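Local coordinates for ABC transporter substrate-binding protein (Vibrio cholerae, PDB 3LKV), which probably serves as the periplasmic substrate-binding component of an ABC transporter and holds a bound phenylalanine between its two lobes, at residues A[9-14]-A[72-77]; A[97-102]-A[121-126]; A[138-143]-A[194-199]. All coordinates share one frame; numbering follows the deposited sequence.

Contact 1 of 3, residues A[9-14]-A[72-77]; sequences AKVAVS and VLVGIA. With PHE (phenylalanine), chain B.
Val11 to Ser14 run beside Val72 to Gly75 as neighbouring parallel strands, paired in that order. The short axes come within 4.7 Å and are inclined at 21°. Five backbone hydrogen bonds zip the pair. They start with Val72 N to Lys10 O at 3.2 Å and end with Ile76 N to Ser14 O at 2.9 Å. Between them Ala12 and Ser14 give their N-H groups to Val72 O and Val74 O, and Ala12 O accepts from Val74 N. CA-H groups of Val11 and Val13 lean on the same Val72 and Val74 carbonyls.

Val11, Val13, Val72 and Val74 share one face of the sheet. Val13 CG2 runs alongside Val74 CB. Val11 CG1 meets Val74 CG2 at 3.9 Å. The closest apolar touch is Val13 CG1 on Ile76 CD1, at 3.5 Å. Val13 carries CG1 opposite its backbone N (chi1 -178°), which turns this methyl forward along the strand to Ile76. Helices 20-35 and 243-258 pack on this valine side. On the other face Ala12 CB touches Leu73 CD2 at 4.0 Å, and Phe65 of helix 55-66 covers both.

The amine of Lys10 is carried off from the strand pair. Its NZ bonds Glu45 and Asp47, two residues that bind a zinc ion. Ala77 follows the strand at the N-cap of helix 78-87, and its CB lies 3.4 Å from OXT of the bound phenylalanine. The chemistry is that of a buried parallel sheet: peptide groups satisfy each other between apolar layers, and the strand end delivers Ala77 to the ligand.

Contact 2 of 3, residues A[97-102]-A[121-126]; sequences AVTDPV and SDLSPV. With PHE (phenylalanine), chain B.
Asp122 and Thr99 meet around the amino group of the bound phenylalanine, and this is the tight part of the contact. The ligand N bonds Asp122 OD2 at 2.8 Å. It also bonds Thr99 OG1 and Ala97 O. Thr99 N returns a bond to the ligand O, with an N-H...O angle of 156°. Thr99 therefore holds the ligand's amino and carboxylate ends. A chi1 of 65° tucks the Asp122 carboxylate over its own backbone, which brings it up to Ala97 and the ligand. Tyr243 OH also bonds OD2, a second hold that would limit turning of the carboxylate. The negative carboxylate would favour a protonated ligand amine.

Behind the ligand, Val98 O is crowded. Asp122 N reaches it at 3.0 Å, but from above the carbonyl plane. Ser121 OG lies 2.9 Å from both Val98 O and Thr99 O. Leu123 N adds a weak bond to Ser121 OG. Nearer the ligand, a water bonds Thr99 OG1, Ser124 OG and Asp122 O and bridges the two segments.

The looser side runs toward Leu123, which is partly exposed. Its side chain crosses that of Thr99 at about a right angle, and Leu123 CD1 meets Thr99 CG2 at 4.0 Å. Asp100 is also partly exposed and turns to Ser156 and Gly103.

Both segments lie at C-terminal strand ends of the parallel sheet. Ile201 packs on Thr99 and Asp122, and Asn203 bonds the ligand. Such an arrangement is typical of the interlobe ligand cleft of a periplasmic binding protein, here holding an amino acid.

Contact 3 of 3, residues A[138-143]-A[194-199]; sequences PNVKSI and SDVIYA. With ZN (zinc ion), chain E.
The Asp195 carboxylate is the flat group that carries this contact, and its OD2 reaches the backbone N of Lys141. This bond, Lys141 N to Asp195 OD2, is 2.9 Å long, with an N-H...O angle of 161°. The donor arrives on the anti side of the carboxylate, 32° out of its plane. Ser142 CB packs on the same oxygen at 3.4 Å. Asp195 carries CG opposite its carbonyl carbon (chi1 -62°), which swings the carboxylate across to the loop before strand 142-147. The other flat group is the Tyr198 ring. The ring extends off, with CB left to touch Ile143, 3.8 Å from CG2. The Tyr198 side chain touches Phe224, and its OH bonds His129.

Strands 142-147 and 196-199 are parallel neighbours in the sheet. Asp195 N bonds Ser142 O at 3.1 Å, from above the carbonyl plane. Asp195 is thus held to 138-143 by its backbone and its side chain together. Past it, Ile143 and Val196 run abreast, CG1 to CG1 at 3.9 Å. Val140 CG1 touches Val196 CG1 more loosely, and Ile133 of helix 126-136 covers all three.

Ser194 turns to other partners. Its OG bonds Ile190 O, and its backbone O binds the zinc ion at 2.1 Å. Ala191 O, Thr221 OG1 and two waters also bind the metal. The chemistry divides the contact into a polar end and an apolar end. Asp195 ties its own backbone and carboxylate to Lys141 and Ser142, while Ile143, Val140 and Val196 join the sheet to helix 126-136. The metal sits beside this joint, on Ser194.

From the N terminus, strand 9-15 opens the chain, and contact 1 closes its first long loop when strand 72-76 comes alongside. Contact 2 closes a much shorter loop, between the ends of strands 93-98 and 117-121 of the same sheet. The chain then enters helix 126-136, and contact 3 closes a loop between neighbouring strands of the second sheet. The three follow in series; none nests or crosses. Contacts 1 and 2 touch through Ala77 and Val98, and both reach the bound phenylalanine. Val126 of contact 2 packs on Tyr198 of contact 3. Contact 2 lies between the other two, at the end of the first sheet where the chain passes toward the second lobe. Contacts 1 and 3 are about 38 Å apart between centres.

Contact 1 of 3, residues A[9-14]-A[72-77]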
loop_
_atom_site.group_PDB
_atom_site.type_symbol
_atom_site.label_atom_id
_atom_site.label_comp_id
_atom_site.label_asym_id
_atom_site.label_seq_id
_atom_site.Cartn_x
_atom_site.Cartn_y
_atom_site.Cartn_z
ATOM N N ALA A 9 -9.783 2.870 14.060
ATOM C CA ALA A 9 -8.594 2.535 14.822
ATOM C C ALA A 9 -7.374 3.194 14.174
ATOM O O ALA A 9 -7.205 3.157 12.931
ATOM C CB ALA A 9 -8.404 1.056 14.853
ATOM N N LYS A 10 -6.520 3.763 14.995
ATOM C CA LYS A 10 -5.297 4.377 14.501
ATOM C C LYS A 10 -4.091 3.633 15.042
ATOM O O LYS A 10 -3.854 3.606 16.226
ATOM C CB LYS A 10 -5.246 5.841 14.889
ATOM C CG LYS A 10 -4.092 6.652 14.234
ATOM C CD LYS A 10 -4.406 8.222 14.299
ATOM C CE LYS A 10 -3.132 9.133 14.359
ATOM N NZ LYS A 10 -2.555 9.597 13.040
ATOM N N VAL A 11 -3.375 2.995 14.137
ATOM C CA VAL A 11 -2.222 2.168 14.440
ATOM C C VAL A 11 -1.020 2.801 13.734
ATOM O O VAL A 11 -1.045 2.971 12.511
ATOM C CB VAL A 11 -2.466 0.741 13.984
ATOM C CG1 VAL A 11 -1.218 -0.148 14.208
ATOM C CG2 VAL A 11 -3.726 0.177 14.755
ATOM N N ALA A 12 0.025 3.113 14.509
ATOM C CA ALA A 12 1.207 3.765 13.992
ATOM C C ALA A 12 2.402 2.834 14.169
ATOM O O ALA A 12 2.672 2.395 15.283
ATOM C CB ALA A 12 1.435 5.111 14.739
ATOM N N VAL A 13 3.081 2.567 13.066
ATOM C CA VAL A 13 4.086 1.559 12.964
ATOM C C VAL A 13 5.431 2.185 12.682
ATOM O O VAL A 13 5.590 2.893 11.686
ATOM C CB VAL A 13 3.796 0.574 11.828
ATOM C CG1 VAL A 13 4.875 -0.510 11.814
ATOM C CG2 VAL A 13 2.385 -0.042 11.956
ATOM N N SER A 14 6.383 1.955 13.572
ATOM C CA SER A 14 7.726 2.420 13.409
ATOM C C SER A 14 8.692 1.249 13.244
ATOM O O SER A 14 8.699 0.320 14.049
ATOM C CB SER A 14 8.096 3.165 14.663
ATOM O OG SER A 14 9.416 3.703 14.591
ATOM N N VAL A 72 -2.736 2.640 19.088
ATOM C CA VAL A 72 -1.707 1.660 19.381
ATOM C C VAL A 72 -0.461 1.980 18.583
ATOM O O VAL A 72 -0.546 2.347 17.393
ATOM C CB VAL A 72 -2.149 0.166 19.049
ATOM C CG1 VAL A 72 -1.038 -0.797 19.417
ATOM C CG2 VAL A 72 -3.425 -0.200 19.810
ATOM N N LEU A 73 0.677 1.871 19.250
ATOM C CA LEU A 73 1.968 2.064 18.598
ATOM C C LEU A 73 2.609 0.695 18.415
ATOM O O LEU A 73 2.515 -0.137 19.313
ATOM C CB LEU A 73 2.870 2.947 19.430
ATOM C CG LEU A 73 2.479 4.403 19.590
ATOM C CD1 LEU A 73 3.060 4.924 20.940
ATOM C CD2 LEU A 73 3.019 5.210 18.405
ATOM N N VAL A 74 3.190 0.449 17.250
ATOM C CA VAL A 74 3.819 -0.832 16.968
ATOM C C VAL A 74 5.287 -0.557 16.665
ATOM O O VAL A 74 5.609 0.291 15.785
ATOM C CB VAL A 74 3.166 -1.562 15.770
ATOM C CG1 VAL A 74 3.982 -2.810 15.432
ATOM C CG2 VAL A 74 1.692 -1.938 16.085
ATOM N N GLY A 75 6.170 -1.168 17.426
ATOM C CA GLY A 75 7.590 -1.006 17.164
ATOM C C GLY A 75 8.139 -2.283 16.576
ATOM O O GLY A 75 8.247 -3.322 17.271
ATOM N N ILE A 76 8.501 -2.234 15.310
ATOM C CA ILE A 76 9.057 -3.379 14.668
ATOM C C ILE A 76 10.604 -3.229 14.740
ATOM O O ILE A 76 11.185 -2.307 14.137
ATOM C CB ILE A 76 8.634 -3.444 13.204
ATOM C CG1 ILE A 76 7.129 -3.533 13.050
ATOM C CG2 ILE A 76 9.296 -4.607 12.517
ATOM C CD1 ILE A 76 6.641 -3.546 11.527
ATOM N N ALA A 77 11.237 -4.154 15.463
ATOM C CA ALA A 77 12.684 -4.202 15.696
ATOM C C ALA A 77 13.038 -3.406 16.947
ATOM O O ALA A 77 12.297 -2.530 17.392
ATOM C CB ALA A 77 13.513 -3.764 14.461
HETATM N N PHE B . 15.088 -9.260 16.001
HETATM C CA PHE B . 15.720 -8.012 15.414
HETATM C C PHE B . 15.639 -6.873 16.468
HETATM O O PHE B . 15.451 -7.213 17.673
HETATM C CB PHE B . 15.093 -7.627 14.066
HETATM C CG PHE B . 15.569 -8.500 12.908
HETATM C CD1 PHE B . 16.873 -8.359 12.399
HETATM C CD2 PHE B . 14.750 -9.458 12.353
HETATM C CE1 PHE B . 17.321 -9.151 11.391
HETATM C CE2 PHE B . 15.187 -10.248 11.334
HETATM C CZ PHE B . 16.468 -10.124 10.839
HETATM O OXT PHE B . 15.784 -5.661 16.195
#

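Contact 2 of 3, residues A[97-102]-A[121-126]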
loop_
_atom_site.group_PDB
_atom_site.type_symbol
_atom_site.label_atom_id
_atom_site.label_comp_id
_atom_site.label_asym_id
_atom_site.label_seq_id
_atom_site.Cartn_x
_atom_site.Cartn_y
_atom_site.Cartn_z
ATOM N N ALA A 97 9.142 -8.605 16.449
ATOM C CA ALA A 97 10.413 -9.009 15.915
ATOM C C ALA A 97 11.522 -8.426 16.744
ATOM O O ALA A 97 12.542 -7.942 16.219
ATOM C CB ALA A 97 10.538 -8.603 14.385
ATOM N N VAL A 98 11.321 -8.475 18.065
ATOM C CA VAL A 98 12.373 -8.052 19.004
ATOM C C VAL A 98 13.060 -9.275 19.633
ATOM O O VAL A 98 12.418 -10.148 20.241
ATOM C CB VAL A 98 11.816 -7.154 20.090
ATOM C CG1 VAL A 98 12.823 -7.048 21.259
ATOM C CG2 VAL A 98 11.381 -5.776 19.476
ATOM N N THR A 99 14.368 -9.344 19.493
ATOM C CA THR A 99 15.129 -10.520 19.861
ATOM C C THR A 99 15.044 -10.825 21.374
ATOM O O THR A 99 14.747 -11.965 21.772
ATOM C CB THR A 99 16.604 -10.321 19.439
ATOM O OG1 THR A 99 16.705 -10.445 17.993
ATOM C CG2 THR A 99 17.531 -11.269 20.202
ATOM N N ASP A 100 15.279 -9.820 22.205
ATOM C CA ASP A 100 15.331 -10.005 23.691
ATOM C C ASP A 100 14.776 -8.765 24.396
ATOM O O ASP A 100 15.502 -7.814 24.731
ATOM C CB ASP A 100 16.750 -10.264 24.123
ATOM C CG ASP A 100 16.921 -10.282 25.636
ATOM O OD1 ASP A 100 15.931 -10.378 26.378
ATOM O OD2 ASP A 100 18.072 -10.161 26.078
ATOM N N PRO A 101 13.462 -8.753 24.587
ATOM C CA PRO A 101 12.838 -7.560 25.152
ATOM C C PRO A 101 13.237 -7.215 26.562
ATOM O O PRO A 101 13.167 -6.041 26.922
ATOM C CB PRO A 101 11.347 -7.840 25.076
ATOM C CG PRO A 101 11.194 -9.107 24.273
ATOM C CD PRO A 101 12.494 -9.782 24.167
ATOM N N VAL A 102 13.642 -8.197 27.359
ATOM C CA VAL A 102 14.071 -7.888 28.728
ATOM C C VAL A 102 15.408 -7.198 28.663
ATOM O O VAL A 102 15.589 -6.119 29.255
ATOM C CB VAL A 102 14.136 -9.135 29.629
ATOM C CG1 VAL A 102 14.708 -8.760 31.105
ATOM C CG2 VAL A 102 12.744 -9.806 29.655
ATOM N N SER A 121 8.543 -11.653 20.638
ATOM C CA SER A 121 9.966 -11.826 20.498
ATOM C C SER A 121 10.362 -12.847 19.433
ATOM O O SER A 121 9.736 -13.926 19.350
ATOM C CB SER A 121 10.552 -12.277 21.838
ATOM O OG SER A 121 11.910 -12.645 21.643
ATOM N N ASP A 122 11.425 -12.540 18.669
ATOM C CA ASP A 122 12.017 -13.502 17.667
ATOM C C ASP A 122 13.387 -14.010 18.108
ATOM O O ASP A 122 14.323 -14.090 17.311
ATOM C CB ASP A 122 12.126 -12.929 16.247
ATOM C CG ASP A 122 13.095 -11.745 16.149
ATOM O OD1 ASP A 122 13.226 -11.057 17.165
ATOM O OD2 ASP A 122 13.714 -11.490 15.069
ATOM N N LEU A 123 13.484 -14.346 19.393
ATOM C CA LEU A 123 14.738 -14.773 19.996
ATOM C C LEU A 123 15.297 -15.952 19.211
ATOM O O LEU A 123 14.608 -16.904 19.078
ATOM C CB LEU A 123 14.530 -15.181 21.445
ATOM C CG LEU A 123 15.802 -15.763 22.096
ATOM C CD1 LEU A 123 16.912 -14.718 22.074
ATOM C CD2 LEU A 123 15.551 -16.257 23.533
ATOM N N SER A 124 16.505 -15.837 18.632
ATOM C CA SER A 124 17.101 -16.904 17.836
ATOM C C SER A 124 17.529 -18.079 18.701
ATOM O O SER A 124 18.065 -17.881 19.751
ATOM C CB SER A 124 18.359 -16.378 17.189
ATOM O OG SER A 124 18.052 -15.364 16.278
ATOM N N PRO A 125 17.318 -19.308 18.242
ATOM C CA PRO A 125 17.916 -20.451 18.945
ATOM C C PRO A 125 19.399 -20.605 18.543
ATOM O O PRO A 125 19.772 -21.435 17.684
ATOM C CB PRO A 125 17.087 -21.636 18.429
ATOM C CG PRO A 125 16.749 -21.220 16.988
ATOM C CD PRO A 125 16.721 -19.697 16.944
ATOM N N VAL A 126 20.242 -19.798 19.158
ATOM C CA VAL A 126 21.654 -19.738 18.771
ATOM C C VAL A 126 22.342 -21.138 18.923
ATOM O O VAL A 126 23.057 -21.581 18.031
ATOM C CB VAL A 126 22.356 -18.623 19.586
ATOM C CG1 VAL A 126 23.897 -18.602 19.384
ATOM C CG2 VAL A 126 21.688 -17.276 19.262
HETATM N N PHE B . 15.088 -9.260 16.001
HETATM C CA PHE B . 15.720 -8.012 15.414
HETATM C C PHE B . 15.639 -6.873 16.468
HETATM O O PHE B . 15.451 -7.213 17.673
HETATM C CB PHE B . 15.093 -7.627 14.066
HETATM C CG PHE B . 15.569 -8.500 12.908
HETATM C CD1 PHE B . 16.873 -8.359 12.399
HETATM C CD2 PHE B . 14.750 -9.458 12.353
HETATM C CE1 PHE B . 17.321 -9.151 11.391
HETATM C CE2 PHE B . 15.187 -10.248 11.334
HETATM C CZ PHE B . 16.468 -10.124 10.839
HETATM O OXT PHE B . 15.784 -5.661 16.195
HETATM O O HOH W 1 16.784 -13.113 17.357
#

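Contact 3 of 3, residues A[138-143]-A[194-199]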
loop_
_atom_site.group_PDB
_atom_site.type_symbol
_atom_site.label_atom_id
_atom_site.label_comp_id
_atom_site.label_asym_id
_atom_site.label_seq_id
_atom_site.Cartn_x
_atom_site.Cartn_y
_atom_site.Cartn_z
ATOM N N PRO A 138 31.507 -30.260 9.415
ATOM C CA PRO A 138 31.970 -30.968 10.621
ATOM C C PRO A 138 33.371 -30.600 11.072
ATOM O O PRO A 138 33.732 -30.876 12.200
ATOM C CB PRO A 138 31.892 -32.465 10.240
ATOM C CG PRO A 138 31.098 -32.507 8.908
ATOM C CD PRO A 138 31.397 -31.153 8.250
ATOM N N ASN A 139 34.157 -29.982 10.209
ATOM C CA ASN A 139 35.513 -29.552 10.585
ATOM C C ASN A 139 35.625 -28.083 11.004
ATOM O O ASN A 139 36.731 -27.555 11.070
ATOM C CB ASN A 139 36.476 -29.813 9.430
ATOM C CG ASN A 139 36.641 -31.298 9.136
ATOM O OD1 ASN A 139 36.352 -31.750 8.039
ATOM N ND2 ASN A 139 37.066 -32.058 10.131
ATOM N N VAL A 140 34.492 -27.429 11.321
ATOM C CA VAL A 140 34.532 -26.033 11.790
ATOM C C VAL A 140 35.333 -25.940 13.065
ATOM O O VAL A 140 35.098 -26.688 13.989
ATOM C CB VAL A 140 33.115 -25.455 12.044
ATOM C CG1 VAL A 140 33.203 -24.051 12.675
ATOM C CG2 VAL A 140 32.396 -25.367 10.754
ATOM N N LYS A 141 36.308 -25.041 13.078
ATOM C CA LYS A 141 37.033 -24.679 14.295
ATOM C C LYS A 141 36.731 -23.246 14.711
ATOM O O LYS A 141 36.930 -22.876 15.849
ATOM C CB LYS A 141 38.550 -24.838 14.101
ATOM C CG LYS A 141 38.968 -26.244 13.628
ATOM C CD LYS A 141 38.479 -27.367 14.620
ATOM C CE LYS A 141 39.473 -28.594 14.743
ATOM N NZ LYS A 141 39.681 -29.288 13.433
ATOM N N SER A 142 36.188 -22.472 13.783
ATOM C CA SER A 142 36.140 -21.054 13.877
ATOM C C SER A 142 34.825 -20.481 13.320
ATOM O O SER A 142 34.443 -20.790 12.174
ATOM C CB SER A 142 37.276 -20.563 12.994
ATOM O OG SER A 142 37.723 -19.389 13.532
ATOM N N ILE A 143 34.152 -19.634 14.091
ATOM C CA ILE A 143 32.945 -18.948 13.603
ATOM C C ILE A 143 33.189 -17.470 13.645
ATOM O O ILE A 143 33.550 -16.911 14.697
ATOM C CB ILE A 143 31.706 -19.324 14.412
ATOM C CG1 ILE A 143 31.371 -20.795 14.213
ATOM C CG2 ILE A 143 30.475 -18.473 14.003
ATOM C CD1 ILE A 143 30.168 -21.281 15.083
ATOM N N SER A 194 37.939 -17.292 9.531
ATOM C CA SER A 194 36.724 -17.975 9.935
ATOM C C SER A 194 36.432 -19.129 9.032
ATOM O O SER A 194 36.646 -19.030 7.861
ATOM C CB SER A 194 35.560 -17.000 9.894
ATOM O OG SER A 194 35.845 -15.893 10.714
ATOM N N ASP A 195 35.932 -20.228 9.555
ATOM C CA ASP A 195 35.478 -21.304 8.668
ATOM C C ASP A 195 34.102 -21.020 8.155
ATOM O O ASP A 195 33.722 -21.552 7.131
ATOM C CB ASP A 195 35.525 -22.670 9.363
ATOM C CG ASP A 195 36.954 -23.059 9.782
ATOM O OD1 ASP A 195 37.806 -23.077 8.893
ATOM O OD2 ASP A 195 37.225 -23.308 10.985
ATOM N N VAL A 196 33.344 -20.174 8.853
ATOM C CA VAL A 196 31.986 -19.821 8.424
ATOM C C VAL A 196 31.626 -18.520 9.094
ATOM O O VAL A 196 32.108 -18.252 10.183
ATOM C CB VAL A 196 30.974 -20.925 8.791
ATOM C CG1 VAL A 196 31.007 -21.246 10.309
ATOM C CG2 VAL A 196 29.570 -20.575 8.311
ATOM N N ILE A 197 30.827 -17.691 8.440
ATOM C CA ILE A 197 30.333 -16.481 9.045
ATOM C C ILE A 197 28.877 -16.747 9.487
ATOM O O ILE A 197 28.046 -17.269 8.695
ATOM C CB ILE A 197 30.308 -15.334 8.065
ATOM C CG1 ILE A 197 31.687 -15.118 7.382
ATOM C CG2 ILE A 197 29.806 -14.104 8.751
ATOM C CD1 ILE A 197 32.733 -14.650 8.286
ATOM N N TYR A 198 28.595 -16.415 10.733
ATOM C CA TYR A 198 27.266 -16.483 11.267
ATOM C C TYR A 198 26.634 -15.126 11.079
ATOM O O TYR A 198 27.012 -14.157 11.713
ATOM C CB TYR A 198 27.311 -16.839 12.755
ATOM C CG TYR A 198 25.949 -16.891 13.462
ATOM C CD1 TYR A 198 24.917 -17.637 12.952
ATOM C CD2 TYR A 198 25.733 -16.227 14.659
ATOM C CE1 TYR A 198 23.711 -17.733 13.594
ATOM C CE2 TYR A 198 24.495 -16.320 15.334
ATOM C CZ TYR A 198 23.488 -17.072 14.794
ATOM O OH TYR A 198 22.259 -17.151 15.401
ATOM N N ALA A 199 25.662 -15.054 10.182
ATOM C CA ALA A 199 24.979 -13.801 9.921
ATOM C C ALA A 199 23.805 -13.758 10.923
ATOM O O ALA A 199 22.818 -14.462 10.766
ATOM C CB ALA A 199 24.481 -13.743 8.446
HETATM ZN ZN ZN E . 37.237 -18.427 5.882
HETATM O O HOH W 2 39.555 -19.200 5.478
HETATM O O HOH W 3 36.578 -20.452 4.975
#